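Local coordinates for protein 4-oxalmesaconate hydratase (Pseudomonas putida, PDB 5CGZ) that catalyses the zinc-dependent hydration of 4-carboxy-2-hydroxymuconate (oxalomesaconate enol) to 4-carboxy-4-hydroxy-2-oxoadipate, the third step of gallate degradation, at residues A[111-116]-A[121-126]; A[156-161]-A[165-170]; A[79-84]-A[95-100]. All coordinates share one frame; numbering follows the deposited sequence.

Contact 1: A[111-116]-A[121-126]; sequences LSHSLK and YDHPLA. With ZN (zinc ion), chain C.
His113 and His123 lie ring over ring in an offset stack, their planes 11° apart and their centroids 4.2 Å from each other. The overlap is at the rims: CE1 of His113 sits 3.3 Å from CD2 of His123, and ND1 of His113 lies over the same face of the His123 ring. NE2 of His123 bonds the zinc ion at 2.2 Å, in a site shared with His10, Asp13 and Glu44; a water completes the group at a longer 2.5 Å from the metal. On the far side of the His123 ring, ND1 is hydrogen-bonded to Asp117, so the imidazole is held at both nitrogens and its rotation is fixed. His113 is no ligand. Its NE2 is hydrogen-bonded to Ala9 N, and Phe157 meets its ring edge to face, which together probably hold its ring in the plane that backs the zinc ligand. The elements joined are strand 110-112 with the loop after it and the first turn of helix 122-138, at the end of a Rossmann-like sheet where the zinc site of the MshB/PIG-L family lies. His113 turns its CG away from its own carbonyl carbon (chi1 -61°), which carries the ring over His123 and leaves CB 3.3 Å from His123 O. Ala126 CB comes obliquely to the His113 ring, 3.8 Å from CD2. Farther out, Pro124 settles against the loop backbone: its CA makes a CH...O contact with Ser114 O at 3.5 Å, and its CB lies 3.3 Å from Leu115 O. That loop is braced from within by Ser114 OG, which donates to Lys116 O. At the strand end, Ser112 OG approaches the backbone of Ala126 while hydrogen-bonding to Val7 O.

Contact 2: A[156-161]-A[165-170]; sequences AFEPHQ and CEWRPD
Trp167 lays its indole over the extended backbone at Glu158 and Pro159, where strand 154-157 of the Rossmann-like sheet runs out into the loop that leads to strand 171-174. The flat face of the indole takes two bumps side by side. Pro159 CD presses on the five-membered ring, 3.6 Å from its centroid and 12° off the normal, and Glu158 CA sits over the six-membered ring at 3.9 Å from its centroid; both are CH-pi contacts. The Glu158 side chain, extended with CG anti to the backbone N (chi1 -178°), crosses the outer end of the indole at about a right angle, Glu158 CB 3.6 Å from Trp167 CH2. Its carboxylate continues to a salt bridge with Arg206 of helix 193-212. On the opposite indole face lies the backbone N of Pro169. The CB-CG edge of Pro159 fits against Cys165, with SG 3.7 Å from CB of the proline. Here the two segments close on each other through Cys165 N, which donates to Gln161 O at 3.1 Å. Gln161 OE1 itself turns to Asn213 of a neighbouring subunit. At the indole edge, NE1 of Trp167 donates to Ala156 O over 3.0 Å; the oxygen lies in the ring plane, but the nitrogen stands well above the plane of the carbonyl.

Contact 3: A[79-84]-A[95-100]; sequences EFFDIG and LFRLAD
Strand 76-80, one of the two outermost in the chain's own Rossmann-like sheet, leads into a loop whose Phe81 meets helix 92-105, the next helix along the chain. In one of its two deposited conformers, the one described here, Arg97 reaches back from that helix and lies flat on the Phe81 ring, so the stack and its hydrogen bond are probably not permanent. The contact is a stacked cation-pi pair, with Arg97 CZ 4.1 Å from the centroid of the Phe81 ring and 25° off its normal, the two planes 15° apart. The guanidinium is shifted toward the CB end of the phenylalanine, so that CG of Phe81 lies beneath the middle of the group and Phe81 CB is 3.5 Å from Arg97 NH1. From there NH1 donates to Phe81 O at 2.6 Å; the bond lies in the carbonyl plane, on a lone pair, though bent to 142° at the hydrogen. One residue thus offers both a ring face and a carbonyl oxygen to the same cation. Bends at chi2 and chi3 fold the arginine chain along the ring, while nearer the helix its CB rests 3.7 Å from Phe81 CE2. The ring's far edge points at the helix backbone, CE2 lying 3.8 Å from Leu98 N and a little farther from Leu98 CB. Replacing Phe81 by an alanine would probably leave the guanidinium without its flat support, free to swing about the carbonyl bond, and open a gap beside Leu98. Ile83 adds a loose apolar flank, its CG2 4.0 Å from Arg97 NH1. Beyond the pair, Phe81 also packs on Val35 and Leu37. The whole is the loop at the end of an edge strand packing on the helix that follows, within the alternating strands and helices of a Rossmann-like fold.

Overall arrangement
All three contacts reach the same sheet. Contacts 1 and 2 are buried and touch each other: they belong to the neighbouring strands 110-112 and 154-157, Ser112 O probably accepts a hydrogen bond from Phe157 N, and Lys116 forms a salt bridge with Glu166. Contact 3, about 24 Å from contact 2 between centres, lies at strand 76-80, one edge of the sheet within the chain, and is only partly buried. Their chemistry follows their place: contact 1 pairs imidazoles beside the zinc, contact 2 wraps an indole with proline and backbone close to subunit interfaces, and contact 3 sets an exposed arginine on a buried phenylalanine, away from the metal.

Contact 1: A[111-116]-A[121-126]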
loop_
_atom_site.group_PDB
_atom_site.type_symbol
_atom_site.label_atom_id
_atom_site.label_comp_id
_atom_site.label_asym_id
_atom_site.label_seq_id
_atom_site.Cartn_x
_atom_site.Cartn_y
_atom_site.Cartn_z
ATOM N N LEU A 111 -1.777 24.712 2.460
ATOM C CA LEU A 111 -2.490 23.899 1.475
ATOM C C LEU A 111 -1.670 23.818 0.192
ATOM O O LEU A 111 -1.164 24.837 -0.289
ATOM C CB LEU A 111 -3.870 24.492 1.171
ATOM C CG LEU A 111 -4.766 24.866 2.347
ATOM C CD1 LEU A 111 -6.130 25.292 1.840
ATOM C CD2 LEU A 111 -4.890 23.687 3.297
ATOM N N SER A 112 -1.519 22.617 -0.360
ATOM C CA SER A 112 -0.875 22.485 -1.664
ATOM C C SER A 112 -1.376 21.215 -2.359
ATOM O O SER A 112 -2.407 20.659 -1.961
ATOM C CB SER A 112 0.655 22.493 -1.526
ATOM O OG SER A 112 1.276 22.735 -2.783
ATOM N N HIS A 113 -0.650 20.757 -3.382
ATOM C CA HIS A 113 -1.114 19.655 -4.246
ATOM C C HIS A 113 -0.822 18.257 -3.692
ATOM O O HIS A 113 -0.002 18.098 -2.795
ATOM C CB HIS A 113 -0.469 19.761 -5.635
ATOM C CG HIS A 113 -0.804 21.019 -6.372
ATOM N ND1 HIS A 113 -1.814 21.088 -7.314
ATOM C CD2 HIS A 113 -0.255 22.255 -6.332
ATOM C CE1 HIS A 113 -1.875 22.308 -7.808
ATOM N NE2 HIS A 113 -0.935 23.040 -7.230
ATOM N N SER A 114 -1.471 17.243 -4.259
ATOM C CA SER A 114 -1.168 15.858 -3.907
ATOM C C SER A 114 0.259 15.518 -4.321
ATOM O O SER A 114 0.797 16.118 -5.256
ATOM C CB SER A 114 -2.163 14.894 -4.580
ATOM O OG SER A 114 -2.071 14.966 -5.998
ATOM N N LEU A 115 0.866 14.547 -3.645
ATOM C CA LEU A 115 2.263 14.186 -3.914
ATOM C C LEU A 115 2.409 13.246 -5.109
ATOM O O LEU A 115 3.512 13.010 -5.579
ATOM C CB LEU A 115 2.908 13.560 -2.671
ATOM C CG LEU A 115 3.607 14.606 -1.784
ATOM C CD1 LEU A 115 4.395 13.979 -0.660
ATOM C CD2 LEU A 115 4.525 15.490 -2.638
ATOM N N LYS A 116 1.297 12.708 -5.596
ATOM C CA LYS A 116 1.307 11.974 -6.853
ATOM C C LYS A 116 0.278 12.590 -7.783
ATOM O O LYS A 116 -0.779 13.046 -7.340
ATOM C CB LYS A 116 1.012 10.487 -6.642
ATOM C CG LYS A 116 2.054 9.775 -5.793
ATOM C CD LYS A 116 1.825 8.266 -5.791
ATOM C CE LYS A 116 2.911 7.523 -5.010
ATOM N NZ LYS A 116 2.822 6.040 -5.199
ATOM N N TYR A 121 3.047 16.702 -13.757
ATOM C CA TYR A 121 4.269 16.608 -12.961
ATOM C C TYR A 121 4.530 17.869 -12.132
ATOM O O TYR A 121 5.186 17.808 -11.091
ATOM C CB TYR A 121 5.472 16.307 -13.873
ATOM C CG TYR A 121 5.728 14.822 -14.025
ATOM C CD1 TYR A 121 4.767 13.987 -14.583
ATOM C CD2 TYR A 121 6.920 14.252 -13.598
ATOM C CE1 TYR A 121 4.985 12.623 -14.705
ATOM C CE2 TYR A 121 7.150 12.892 -13.723
ATOM C CZ TYR A 121 6.181 12.084 -14.273
ATOM O OH TYR A 121 6.404 10.731 -14.384
ATOM N N ASP A 122 4.016 19.012 -12.579
ATOM C CA ASP A 122 4.231 20.256 -11.841
ATOM C C ASP A 122 3.568 20.228 -10.453
ATOM O O ASP A 122 4.028 20.881 -9.512
ATOM C CB ASP A 122 3.690 21.456 -12.623
ATOM C CG ASP A 122 4.431 21.706 -13.929
ATOM O OD1 ASP A 122 5.431 21.014 -14.235
ATOM O OD2 ASP A 122 4.003 22.622 -14.657
ATOM N N HIS A 123 2.474 19.489 -10.327
ATOM C CA HIS A 123 1.689 19.557 -9.095
ATOM C C HIS A 123 2.437 18.997 -7.886
ATOM O O HIS A 123 2.575 19.699 -6.886
ATOM C CB HIS A 123 0.347 18.854 -9.289
ATOM C CG HIS A 123 -0.608 19.638 -10.129
ATOM N ND1 HIS A 123 -1.776 19.105 -10.638
ATOM C CD2 HIS A 123 -0.572 20.924 -10.550
ATOM C CE1 HIS A 123 -2.412 20.027 -11.335
ATOM N NE2 HIS A 123 -1.702 21.143 -11.298
ATOM N N PRO A 124 2.946 17.748 -7.971
ATOM C CA PRO A 124 3.728 17.246 -6.828
ATOM C C PRO A 124 4.985 18.080 -6.552
ATOM O O PRO A 124 5.387 18.208 -5.395
ATOM C CB PRO A 124 4.104 15.811 -7.252
ATOM C CG PRO A 124 3.060 15.427 -8.267
ATOM C CD PRO A 124 2.763 16.713 -9.009
ATOM N N LEU A 125 5.606 18.636 -7.590
ATOM C CA LEU A 125 6.781 19.471 -7.359
ATOM C C LEU A 125 6.421 20.640 -6.439
ATOM O O LEU A 125 7.157 20.958 -5.510
ATOM C CB LEU A 125 7.358 19.989 -8.673
ATOM C CG LEU A 125 8.501 21.004 -8.514
ATOM C CD1 LEU A 125 9.644 20.428 -7.677
ATOM C CD2 LEU A 125 9.003 21.442 -9.886
ATOM N N ALA A 126 5.273 21.260 -6.694
ATOM C CA ALA A 126 4.794 22.359 -5.857
ATOM C C ALA A 126 4.663 21.924 -4.398
ATOM O O ALA A 126 5.062 22.656 -3.483
ATOM C CB ALA A 126 3.451 22.883 -6.375
HETATM ZN ZN ZN C . -2.209 23.101 -12.085
HETATM O O HOH W 1 -4.421 22.437 -13.021
#

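Contact 2: A[156-161]-A[165-170]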
loop_
_atom_site.group_PDB
_atom_site.type_symbol
_atom_site.label_atom_id
_atom_site.label_comp_id
_atom_site.label_asym_id
_atom_site.label_seq_id
_atom_site.Cartn_x
_atom_site.Cartn_y
_atom_site.Cartn_z
ATOM N N ALA A 156 -2.938 18.309 1.378
ATOM C CA ALA A 156 -3.093 18.286 -0.069
ATOM C C ALA A 156 -4.561 18.499 -0.390
ATOM O O ALA A 156 -5.414 17.740 0.089
ATOM C CB ALA A 156 -2.594 16.971 -0.655
ATOM N N PHE A 157 -4.869 19.539 -1.169
ATOM C CA PHE A 157 -6.250 19.736 -1.600
ATOM C C PHE A 157 -6.542 18.790 -2.779
ATOM O O PHE A 157 -5.648 18.064 -3.239
ATOM C CB PHE A 157 -6.545 21.214 -1.951
ATOM C CG PHE A 157 -5.461 21.910 -2.741
ATOM C CD1 PHE A 157 -4.912 21.331 -3.879
ATOM C CD2 PHE A 157 -5.020 23.181 -2.360
ATOM C CE1 PHE A 157 -3.920 21.999 -4.616
ATOM C CE2 PHE A 157 -4.046 23.848 -3.084
ATOM C CZ PHE A 157 -3.489 23.259 -4.212
ATOM N N GLU A 158 -7.790 18.776 -3.245
ATOM C CA GLU A 158 -8.258 17.710 -4.133
ATOM C C GLU A 158 -7.735 17.824 -5.568
ATOM O O GLU A 158 -7.928 18.842 -6.228
ATOM C CB GLU A 158 -9.788 17.672 -4.158
ATOM C CG GLU A 158 -10.331 16.530 -5.049
ATOM C CD GLU A 158 -11.796 16.196 -4.783
ATOM O OE1 GLU A 158 -12.362 16.665 -3.765
ATOM O OE2 GLU A 158 -12.381 15.453 -5.592
ATOM N N PRO A 159 -7.063 16.771 -6.060
ATOM C CA PRO A 159 -6.660 16.796 -7.475
ATOM C C PRO A 159 -7.832 16.460 -8.394
ATOM O O PRO A 159 -8.884 15.991 -7.935
ATOM C CB PRO A 159 -5.557 15.740 -7.558
ATOM C CG PRO A 159 -5.742 14.859 -6.378
ATOM C CD PRO A 159 -6.543 15.601 -5.336
ATOM N N HIS A 160 -7.656 16.725 -9.681
ATOM C CA HIS A 160 -8.725 16.548 -10.654
ATOM C C HIS A 160 -9.204 15.097 -10.686
ATOM O O HIS A 160 -10.413 14.831 -10.769
ATOM C CB HIS A 160 -8.253 16.983 -12.042
ATOM C CG HIS A 160 -9.364 17.158 -13.028
ATOM N ND1 HIS A 160 -10.318 18.147 -12.904
ATOM C CD2 HIS A 160 -9.678 16.472 -14.156
ATOM C CE1 HIS A 160 -11.162 18.072 -13.917
ATOM N NE2 HIS A 160 -10.797 17.063 -14.691
ATOM N N GLN A 161 -8.258 14.166 -10.601
ATOM C CA GLN A 161 -8.586 12.738 -10.591
ATOM C C GLN A 161 -8.036 12.079 -9.325
ATOM O O GLN A 161 -6.939 11.498 -9.324
ATOM C CB GLN A 161 -8.049 12.072 -11.856
ATOM C CG GLN A 161 -8.760 12.615 -13.088
ATOM C CD GLN A 161 -8.373 11.913 -14.374
ATOM O OE1 GLN A 161 -8.698 10.739 -14.588
ATOM N NE2 GLN A 161 -7.688 12.641 -15.248
ATOM N N CYS A 165 -4.597 9.647 -8.406
ATOM C CA CYS A 165 -3.506 10.265 -7.654
ATOM C C CYS A 165 -3.248 9.583 -6.315
ATOM O O CYS A 165 -2.387 10.022 -5.558
ATOM C CB CYS A 165 -3.793 11.750 -7.419
ATOM S SG CYS A 165 -3.873 12.713 -8.942
ATOM N N GLU A 166 -4.004 8.528 -6.018
ATOM C CA GLU A 166 -3.911 7.839 -4.725
ATOM C C GLU A 166 -4.119 8.807 -3.555
ATOM O O GLU A 166 -3.464 8.730 -2.516
ATOM C CB GLU A 166 -2.570 7.115 -4.609
ATOM C CG GLU A 166 -2.422 6.001 -5.655
ATOM C CD GLU A 166 -0.994 5.488 -5.792
ATOM O OE1 GLU A 166 -0.326 5.285 -4.760
ATOM O OE2 GLU A 166 -0.539 5.298 -6.941
ATOM N N TRP A 167 -5.069 9.708 -3.738
ATOM C CA TRP A 167 -5.375 10.733 -2.759
ATOM C C TRP A 167 -6.674 10.357 -2.054
ATOM O O TRP A 167 -7.634 9.922 -2.692
ATOM C CB TRP A 167 -5.479 12.085 -3.471
ATOM C CG TRP A 167 -5.902 13.277 -2.655
ATOM C CD1 TRP A 167 -5.075 14.194 -2.050
ATOM C CD2 TRP A 167 -7.244 13.727 -2.411
ATOM N NE1 TRP A 167 -5.826 15.175 -1.445
ATOM C CE2 TRP A 167 -7.152 14.914 -1.646
ATOM C CE3 TRP A 167 -8.506 13.247 -2.766
ATOM C CZ2 TRP A 167 -8.283 15.620 -1.229
ATOM C CZ3 TRP A 167 -9.629 13.955 -2.351
ATOM C CH2 TRP A 167 -9.509 15.127 -1.590
ATOM N N ARG A 168 -6.693 10.497 -0.737
ATOM C CA ARG A 168 -7.889 10.223 0.044
ATOM C C ARG A 168 -8.149 11.395 0.984
ATOM O O ARG A 168 -7.262 11.791 1.724
ATOM C CB ARG A 168 -7.738 8.923 0.859
ATOM C CG ARG A 168 -8.934 8.665 1.799
ATOM C CD ARG A 168 -8.753 7.421 2.678
ATOM N NE ARG A 168 -7.840 7.642 3.802
ATOM C CZ ARG A 168 -8.189 8.123 5.004
ATOM N NH1 ARG A 168 -7.256 8.261 5.943
ATOM N NH2 ARG A 168 -9.451 8.471 5.280
ATOM N N PRO A 169 -9.364 11.948 0.970
ATOM C CA PRO A 169 -9.579 13.033 1.939
ATOM C C PRO A 169 -9.763 12.460 3.339
ATOM O O PRO A 169 -10.681 11.675 3.526
ATOM C CB PRO A 169 -10.861 13.709 1.437
ATOM C CG PRO A 169 -11.622 12.599 0.728
ATOM C CD PRO A 169 -10.571 11.633 0.178
ATOM N N ASP A 170 -8.892 12.799 4.286
ATOM C CA ASP A 170 -9.096 12.382 5.675
ATOM C C ASP A 170 -9.733 13.537 6.458
ATOM O O ASP A 170 -10.052 13.412 7.644
ATOM C CB ASP A 170 -7.775 11.939 6.327
ATOM C CG ASP A 170 -6.691 13.025 6.274
ATOM O OD1 ASP A 170 -6.973 14.195 6.589
ATOM O OD2 ASP A 170 -5.550 12.710 5.910
#

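Contact 3: A[79-84]-A[95-100]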
loop_
_atom_site.group_PDB
_atom_site.type_symbol
_atom_site.label_atom_id
_atom_site.label_comp_id
_atom_site.label_asym_id
_atom_site.label_seq_id
_atom_site.Cartn_x
_atom_site.Cartn_y
_atom_site.Cartn_z
ATOM N N GLU A 79 1.000 36.295 -4.433
ATOM C CA GLU A 79 2.228 36.684 -5.116
ATOM C C GLU A 79 2.582 35.633 -6.155
ATOM O O GLU A 79 2.116 34.490 -6.079
ATOM C CB GLU A 79 3.379 36.887 -4.124
ATOM C CG GLU A 79 3.936 35.617 -3.525
ATOM C CD GLU A 79 5.018 35.891 -2.492
ATOM O OE1 GLU A 79 4.734 35.785 -1.276
ATOM O OE2 GLU A 79 6.155 36.208 -2.893
ATOM N N PHE A 80 3.408 36.026 -7.121
ATOM C CA PHE A 80 3.709 35.188 -8.275
ATOM C C PHE A 80 5.213 34.970 -8.441
ATOM O O PHE A 80 5.937 35.915 -8.733
ATOM C CB PHE A 80 3.115 35.832 -9.535
ATOM C CG PHE A 80 1.645 36.117 -9.418
ATOM C CD1 PHE A 80 0.709 35.130 -9.701
ATOM C CD2 PHE A 80 1.196 37.361 -9.002
ATOM C CE1 PHE A 80 -0.646 35.381 -9.584
ATOM C CE2 PHE A 80 -0.160 37.620 -8.885
ATOM C CZ PHE A 80 -1.083 36.627 -9.176
ATOM N N PHE A 81 5.689 33.741 -8.248
ATOM C CA PHE A 81 7.118 33.477 -8.399
ATOM C C PHE A 81 7.527 33.464 -9.868
ATOM O O PHE A 81 8.698 33.664 -10.182
ATOM C CB PHE A 81 7.525 32.141 -7.763
ATOM C CG PHE A 81 7.743 32.203 -6.279
ATOM C CD1 PHE A 81 7.224 33.245 -5.523
ATOM C CD2 PHE A 81 8.473 31.211 -5.637
ATOM C CE1 PHE A 81 7.425 33.291 -4.150
ATOM C CE2 PHE A 81 8.677 31.251 -4.271
ATOM C CZ PHE A 81 8.148 32.292 -3.523
ATOM N N ASP A 82 6.572 33.187 -10.752
ATOM C CA ASP A 82 6.829 33.131 -12.191
ATOM C C ASP A 82 8.037 32.269 -12.581
ATOM O O ASP A 82 8.945 32.750 -13.268
ATOM C CB ASP A 82 7.019 34.555 -12.734
ATOM C CG ASP A 82 7.035 34.610 -14.262
ATOM O OD1 ASP A 82 6.447 33.721 -14.916
ATOM O OD2 ASP A 82 7.645 35.546 -14.813
ATOM N N ILE A 83 8.055 30.998 -12.175
ATOM C CA ILE A 83 9.197 30.147 -12.513
ATOM C C ILE A 83 8.952 29.255 -13.735
ATOM O O ILE A 83 9.846 28.513 -14.145
ATOM C CB ILE A 83 9.620 29.240 -11.330
ATOM C CG1 ILE A 83 8.509 28.235 -10.986
ATOM C CG2 ILE A 83 10.020 30.091 -10.112
ATOM C CD1 ILE A 83 8.897 27.259 -9.858
ATOM N N GLY A 84 7.758 29.328 -14.315
ATOM C CA GLY A 84 7.466 28.586 -15.537
ATOM C C GLY A 84 6.835 27.218 -15.315
ATOM O O GLY A 84 7.208 26.496 -14.385
ATOM N N LEU A 95 13.603 27.395 -3.507
ATOM C CA LEU A 95 13.378 26.856 -2.171
ATOM C C LEU A 95 13.541 27.925 -1.092
ATOM O O LEU A 95 12.684 28.069 -0.214
ATOM C CB LEU A 95 14.333 25.688 -1.917
ATOM C CG LEU A 95 14.178 25.000 -0.564
ATOM C CD1 LEU A 95 12.843 24.271 -0.487
ATOM C CD2 LEU A 95 15.332 24.040 -0.329
ATOM N N PHE A 96 14.634 28.685 -1.158
ATOM C CA PHE A 96 14.876 29.747 -0.176
ATOM C C PHE A 96 13.846 30.889 -0.304
ATOM O O PHE A 96 13.409 31.461 0.701
ATOM C CB PHE A 96 16.305 30.284 -0.316
ATOM C CG PHE A 96 17.372 29.287 0.077
ATOM C CD1 PHE A 96 17.208 28.471 1.193
ATOM C CD2 PHE A 96 18.533 29.160 -0.670
ATOM C CE1 PHE A 96 18.185 27.564 1.556
ATOM C CE2 PHE A 96 19.520 28.247 -0.307
ATOM C CZ PHE A 96 19.344 27.449 0.804
ATOM N N ARG A 97 13.467 31.219 -1.534
ATOM C CA ARG A 97 12.393 32.185 -1.787
ATOM C C ARG A 97 11.144 31.780 -1.003
ATOM O O ARG A 97 10.529 32.586 -0.309
ATOM C CB ARG A 97 12.053 32.269 -3.288
ATOM C CG ARG A 97 12.840 33.301 -4.116
ATOM C CD ARG A 97 11.900 34.208 -4.958
ATOM N NE ARG A 97 11.625 33.698 -6.303
ATOM C CZ ARG A 97 10.762 34.243 -7.167
ATOM N NH1 ARG A 97 10.604 33.692 -8.358
ATOM N NH2 ARG A 97 10.052 35.329 -6.853
ATOM N N LEU A 98 10.767 30.509 -1.132
ATOM C CA LEU A 98 9.567 30.014 -0.465
ATOM C C LEU A 98 9.757 29.941 1.054
ATOM O O LEU A 98 8.839 30.255 1.812
ATOM C CB LEU A 98 9.170 28.639 -1.026
ATOM C CG LEU A 98 7.778 28.133 -0.633
ATOM C CD1 LEU A 98 6.715 29.213 -0.888
ATOM C CD2 LEU A 98 7.434 26.857 -1.410
ATOM N N ALA A 99 10.941 29.531 1.508
ATOM C CA ALA A 99 11.222 29.525 2.943
ATOM C C ALA A 99 11.081 30.927 3.533
ATOM O O ALA A 99 10.621 31.086 4.667
ATOM C CB ALA A 99 12.614 28.969 3.227
ATOM N N ASP A 100 11.474 31.943 2.765
ATOM C CA ASP A 100 11.323 33.324 3.223
ATOM C C ASP A 100 9.845 33.719 3.327
ATOM O O ASP A 100 9.465 34.467 4.226
ATOM C CB ASP A 100 12.067 34.289 2.293
ATOM C CG ASP A 100 13.586 34.105 2.349
ATOM O OD1 ASP A 100 14.095 33.490 3.317
ATOM O OD2 ASP A 100 14.271 34.582 1.419
#